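Local coordinates for protein deferrochelatase (Vibrio cholerae, PDB 5DE0) that binds heme b and probably acts as a peroxidase of the dye-decolorizing (DyP) type, reducing peroxide at the heme iron, at residues A158-V163 / K230-S235; G170-M175 / I250-T255. One frame throughout, in Å; residues are numbered along the deposited sequence.

Contact 1. Residues A158-V163 / K230-S235; sequences AEVALV and KIVRHS. With HEM (protoporphyrin IX containing Fe), chain F.
Val160 and Ala161, in the last turn of helix 155-161, pack against the start of strand 232-239, an outer strand, within the chain, of the C-terminal ferredoxin-like sheet of this DyP-type peroxidase. Val160 makes the largest share of the contact. Its CG1, held anti to the backbone N (chi1 162°), reaches over the backbone of Lys230 and Ile231, 3.3 Å from Lys230 O, and also meets Val232 CG2 at 3.7 Å. The other branch, CG2, crosses the base of the Lys230 side chain 4.0 Å from CB, beyond which the lysine runs away from the helix. One residue on, the methyl of Ala161 closes on the same Val232 branch, so that this one methyl, CG2 of Val232, touches both helical residues; Ala161 CB lies 3.7 Å from it. The side chains meet through apolar atoms alone.

Ile231, just before the strand, and Arg233 turn the other way, into the heme pocket. Ile231 CD1 lies above the porphyrin periphery, 3.9 Å from meso carbon CHB. The guanidinium of Arg233 lies with one face over pyrrole atom C1A, and its NH1 also forms a salt bridge with Asp147. In a two-pronged grip on one propionate oxygen, Arg233 NH1 and NH2 each donate to heme O1D at 3.0 Å, with N-H...O angles of 146° and 145°.

Contact 2. Residues G170-M175 / I250-T255; sequences GGSYVM and IAYCHT
Two central strands of the antiparallel four-stranded sheet in the C-terminal ferredoxin-like half of the protein, 172-181 and 247-253, are joined here. Their short segments run at 158° to one another. Tyr173 pairs with Cys253 and Met175 with Ala251 as hydrogen-bonded pairs, while Val174 faces Tyr252 in the non-hydrogen-bonded pair between them. Tyr173 N and Cys253 O are 2.9 Å apart, and the return bond from Cys253 N to Tyr173 O has the same length; the Met175–Ala251 pair is likewise doubly bonded. CA-H...O contacts add to these, among them Tyr252 CA to Tyr173 O at 3.2 Å.

On one face of the sheet Val174 and Tyr252 lie side by side. Val174 CG1 sits over the phenol ring in a CH-pi contact, 4.0 Å from the centroid and 17° off the normal, while CG2 touches Tyr252 CE2 at 3.5 Å. In Ser172 a chi1 of -179° swings OG across toward the neighbouring strand, where it lies in plane at the Tyr252 ring edge, 3.2 Å from Tyr252 CB. Ile250 CG1 extends this apolar row, 3.9 Å from Val174 CG1.

The opposite face bears Tyr173, Met175, Ala251 and Cys253. Carbonyl oxygens of Cys253 and His254 line the edge of the Tyr173 ring, and Met175 CG rests on the Ala251 methyl. Helix 257-266 covers Met175 and Cys253 here. Backbone N and O of Tyr173, Met175, Ala251 and Cys253 thus satisfy one another, whereas the alternate residues bond to the flanking strands; the side-chain layers are largely apolar, and the polar ends of Ser172, Tyr173 and Tyr252 are hydrogen-bonded beyond the pair, to Ala161 O, Glu77 N and His101 ND1.

The centres of contacts 1 and 2 lie about 6 Å apart, and their segments alternate along the chain. Strand 232-239 of contact 1 is the sheet neighbour of strand 247-253 of contact 2; between them Val232 O and Tyr252 N, 2.7 Å apart, probably share a hydrogen bond. The helix end is tied to the same strand's exit, where Val160 O stands 2.8 Å from His254 N, again a probable hydrogen bond, and also accepts from His254 ND1. Both contacts reach the heme: contact 1 directly through Ile231 and Arg233, contact 2 through Met175, whose side chain comes within about 4 Å of it. Gly148 N and Glu150 N provide further hydrogen bonds to the cofactor.

Contact 1. Residues A158-V163 / K230-S235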
# COMPACT_ATOMS: atom_id res chain seq x y z
N ALA B 158 29.08 -1.88 5.39
CA ALA B 158 29.74 -0.65 4.95
C ALA B 158 30.77 -0.91 3.86
O ALA B 158 30.88 -0.14 2.91
CB ALA B 158 30.39 0.04 6.14
N GLU B 159 31.52 -2.00 3.99
CA GLU B 159 32.59 -2.30 3.04
C GLU B 159 32.09 -3.07 1.82
O GLU B 159 32.82 -3.23 0.85
CB GLU B 159 33.72 -3.07 3.73
CG GLU B 159 33.29 -4.38 4.36
CD GLU B 159 34.39 -5.01 5.20
OE1 GLU B 159 34.57 -4.57 6.36
OE2 GLU B 159 35.07 -5.93 4.71
N VAL B 160 30.85 -3.53 1.88
CA VAL B 160 30.23 -4.19 0.73
C VAL B 160 29.45 -3.18 -0.11
O VAL B 160 29.50 -3.21 -1.34
CB VAL B 160 29.29 -5.35 1.17
CG1 VAL B 160 28.34 -5.74 0.05
CG2 VAL B 160 30.11 -6.55 1.61
N ALA B 161 28.74 -2.27 0.56
CA ALA B 161 27.88 -1.32 -0.14
C ALA B 161 28.62 -0.06 -0.61
O ALA B 161 28.39 0.41 -1.72
CB ALA B 161 26.71 -0.93 0.75
N LEU B 162 29.50 0.47 0.24
CA LEU B 162 30.09 1.78 -0.01
C LEU B 162 31.43 1.74 -0.75
O LEU B 162 32.27 0.88 -0.48
CB LEU B 162 30.27 2.53 1.31
CG LEU B 162 29.04 2.63 2.20
CD1 LEU B 162 29.30 3.55 3.38
CD2 LEU B 162 27.83 3.10 1.40
N VAL B 163 31.61 2.68 -1.67
CA VAL B 163 32.90 2.90 -2.32
C VAL B 163 33.93 3.32 -1.28
O VAL B 163 33.66 4.20 -0.46
CB VAL B 163 32.80 3.96 -3.44
CG1 VAL B 163 34.16 4.20 -4.07
CG2 VAL B 163 31.78 3.54 -4.49
N LYS B 230 29.52 -10.01 -3.01
CA LYS B 230 28.49 -9.68 -2.04
C LYS B 230 27.81 -8.34 -2.34
O LYS B 230 28.44 -7.41 -2.83
CB LYS B 230 29.08 -9.68 -0.63
CG LYS B 230 29.32 -11.09 -0.11
CD LYS B 230 30.07 -11.09 1.21
CE LYS B 230 30.08 -12.48 1.81
NZ LYS B 230 30.51 -13.51 0.83
N ILE B 231 26.52 -8.28 -2.04
CA ILE B 231 25.73 -7.06 -2.19
C ILE B 231 24.89 -6.83 -0.94
O ILE B 231 24.65 -7.76 -0.17
CB ILE B 231 24.80 -7.13 -3.42
CG1 ILE B 231 23.77 -8.24 -3.26
CG2 ILE B 231 25.61 -7.31 -4.70
CD1 ILE B 231 22.82 -8.37 -4.43
N VAL B 232 24.46 -5.59 -0.75
CA VAL B 232 23.57 -5.26 0.36
C VAL B 232 22.16 -5.02 -0.17
O VAL B 232 21.90 -4.01 -0.83
CB VAL B 232 24.06 -4.01 1.12
CG1 VAL B 232 23.06 -3.63 2.21
CG2 VAL B 232 25.43 -4.26 1.72
N ARG B 233 21.26 -5.96 0.11
CA ARG B 233 19.90 -5.89 -0.40
C ARG B 233 18.96 -5.15 0.55
O ARG B 233 19.03 -5.33 1.77
CB ARG B 233 19.36 -7.29 -0.67
CG ARG B 233 20.06 -8.02 -1.81
CD ARG B 233 19.71 -9.50 -1.81
NE ARG B 233 20.36 -10.21 -0.71
CZ ARG B 233 19.90 -11.34 -0.17
NH1 ARG B 233 18.78 -11.88 -0.61
NH2 ARG B 233 20.56 -11.91 0.83
N HIS B 234 18.08 -4.34 -0.01
CA HIS B 234 17.07 -3.63 0.77
C HIS B 234 15.67 -3.96 0.26
O HIS B 234 14.73 -3.19 0.45
CB HIS B 234 17.30 -2.11 0.72
CG HIS B 234 18.21 -1.60 1.80
ND1 HIS B 234 17.77 -1.38 3.09
CD2 HIS B 234 19.52 -1.27 1.78
CE1 HIS B 234 18.78 -0.94 3.82
NE2 HIS B 234 19.85 -0.86 3.05
N SER B 235 15.56 -5.11 -0.40
CA SER B 235 14.31 -5.52 -1.02
C SER B 235 13.20 -5.72 0.00
O SER B 235 13.46 -5.93 1.19
CB SER B 235 14.51 -6.81 -1.82
OG SER B 235 15.67 -6.74 -2.62
CHA HEM F . 19.59 -14.83 -1.64
CHB HEM F . 20.83 -11.64 -5.07
CHC HEM F . 16.30 -11.73 -6.84
CHD HEM F . 14.91 -14.21 -2.92
C1A HEM F . 20.33 -13.96 -2.41
C2A HEM F . 21.73 -13.64 -2.25
C3A HEM F . 22.07 -12.76 -3.20
C4A HEM F . 20.89 -12.49 -3.99
CMA HEM F . 23.46 -12.13 -3.42
CAA HEM F . 22.67 -14.23 -1.17
CBA HEM F . 23.55 -15.30 -1.82
CGA HEM F . 24.36 -16.00 -0.77
O1A HEM F . 23.80 -16.89 -0.08
O2A HEM F . 25.56 -15.68 -0.62
C1B HEM F . 19.74 -11.45 -5.89
C2B HEM F . 19.76 -10.78 -7.17
C3B HEM F . 18.52 -10.79 -7.67
C4B HEM F . 17.66 -11.49 -6.73
CMB HEM F . 20.99 -10.13 -7.84
CAB HEM F . 18.16 -10.15 -9.03
CBB HEM F . 16.92 -10.11 -9.50
C1C HEM F . 15.51 -12.38 -5.92
C2C HEM F . 14.07 -12.57 -5.99
C3C HEM F . 13.69 -13.26 -4.90
C4C HEM F . 14.88 -13.53 -4.11
CMC HEM F . 13.19 -12.04 -7.15
CAC HEM F . 12.29 -13.74 -4.45
CBC HEM F . 11.17 -13.63 -5.18
C1D HEM F . 16.02 -14.71 -2.28
C2D HEM F . 16.01 -15.75 -1.28
C3D HEM F . 17.48 -15.95 -0.87
C4D HEM F . 18.23 -15.00 -1.67
CMD HEM F . 14.79 -16.52 -0.72
CAD HEM F . 18.03 -16.95 0.16
CBD HEM F . 18.01 -16.34 1.56
CGD HEM F . 18.95 -15.16 1.62
O1D HEM F . 18.47 -14.00 1.51
O2D HEM F . 20.18 -15.37 1.79
NA HEM F . 19.85 -13.24 -3.49
NB HEM F . 18.44 -11.88 -5.66
NC HEM F . 15.96 -12.99 -4.76
ND HEM F . 17.33 -14.30 -2.48
FE HEM F . 17.90 -13.18 -4.13

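Contact 2. Residues G170-M175 / I250-T255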
# COMPACT_ATOMS: atom_id res chain seq x y z
N GLY B 170 31.94 6.83 -0.11
CA GLY B 170 30.73 7.01 0.66
C GLY B 170 29.51 6.84 -0.23
O GLY B 170 28.38 6.75 0.27
N GLY B 171 29.74 6.81 -1.54
CA GLY B 171 28.68 6.56 -2.49
C GLY B 171 28.48 5.07 -2.72
O GLY B 171 29.30 4.26 -2.27
N SER B 172 27.42 4.71 -3.42
CA SER B 172 27.09 3.31 -3.63
C SER B 172 26.35 3.08 -4.94
O SER B 172 25.49 3.88 -5.33
CB SER B 172 26.26 2.78 -2.45
OG SER B 172 25.94 1.42 -2.62
N TYR B 173 26.68 1.99 -5.62
CA TYR B 173 25.98 1.62 -6.85
C TYR B 173 24.67 0.92 -6.52
O TYR B 173 24.60 0.12 -5.59
CB TYR B 173 26.85 0.72 -7.73
CG TYR B 173 28.04 1.44 -8.34
CD1 TYR B 173 27.92 2.11 -9.55
CD2 TYR B 173 29.27 1.44 -7.70
CE1 TYR B 173 29.00 2.77 -10.11
CE2 TYR B 173 30.36 2.10 -8.25
CZ TYR B 173 30.22 2.76 -9.45
OH TYR B 173 31.30 3.42 -10.00
N VAL B 174 23.62 1.24 -7.27
CA VAL B 174 22.29 0.73 -6.98
C VAL B 174 21.66 0.02 -8.18
O VAL B 174 21.86 0.42 -9.32
CB VAL B 174 21.33 1.86 -6.53
CG1 VAL B 174 20.18 1.29 -5.71
CG2 VAL B 174 22.08 2.91 -5.73
N MET B 175 20.92 -1.05 -7.90
CA MET B 175 20.10 -1.69 -8.92
C MET B 175 18.71 -1.93 -8.34
O MET B 175 18.56 -2.18 -7.15
CB MET B 175 20.72 -3.02 -9.38
CG MET B 175 20.75 -4.11 -8.32
SD MET B 175 21.10 -5.75 -8.98
CE MET B 175 19.64 -6.04 -9.98
N ILE B 250 15.98 -4.46 -4.64
CA ILE B 250 16.91 -3.35 -4.70
C ILE B 250 18.17 -3.73 -3.93
O ILE B 250 18.10 -4.37 -2.88
CB ILE B 250 16.30 -2.05 -4.13
CG1 ILE B 250 17.32 -0.91 -4.15
CG2 ILE B 250 15.77 -2.27 -2.72
CD1 ILE B 250 16.77 0.42 -3.65
N ALA B 251 19.33 -3.36 -4.47
CA ALA B 251 20.59 -3.72 -3.84
C ALA B 251 21.62 -2.60 -3.99
O ALA B 251 21.62 -1.87 -4.98
CB ALA B 251 21.13 -5.01 -4.43
N TYR B 252 22.49 -2.49 -2.99
CA TYR B 252 23.59 -1.53 -3.03
C TYR B 252 24.92 -2.28 -3.04
O TYR B 252 25.03 -3.34 -2.41
CB TYR B 252 23.53 -0.57 -1.84
CG TYR B 252 22.34 0.37 -1.86
CD1 TYR B 252 21.08 -0.05 -1.46
CD2 TYR B 252 22.49 1.69 -2.27
CE1 TYR B 252 20.00 0.81 -1.47
CE2 TYR B 252 21.42 2.56 -2.28
CZ TYR B 252 20.17 2.12 -1.88
OH TYR B 252 19.11 2.99 -1.90
N CYS B 253 25.91 -1.76 -3.75
CA CYS B 253 27.22 -2.39 -3.79
C CYS B 253 28.32 -1.40 -4.15
O CYS B 253 28.09 -0.44 -4.88
CB CYS B 253 27.22 -3.55 -4.79
SG CYS B 253 28.72 -4.55 -4.74
N HIS B 254 29.53 -1.66 -3.64
CA HIS B 254 30.67 -0.78 -3.88
C HIS B 254 31.12 -0.84 -5.34
O HIS B 254 31.84 0.04 -5.81
CB HIS B 254 31.83 -1.16 -2.96
CG HIS B 254 32.48 -2.46 -3.30
ND1 HIS B 254 32.04 -3.67 -2.80
CD2 HIS B 254 33.54 -2.75 -4.09
CE1 HIS B 254 32.79 -4.64 -3.27
NE2 HIS B 254 33.72 -4.11 -4.06
N THR B 255 30.69 -1.88 -6.04
CA THR B 255 31.00 -2.03 -7.46
C THR B 255 29.79 -2.59 -8.20
O THR B 255 29.11 -3.50 -7.72
CB THR B 255 32.22 -2.95 -7.68
OG1 THR B 255 32.36 -3.22 -9.08
CG2 THR B 255 32.06 -4.27 -6.94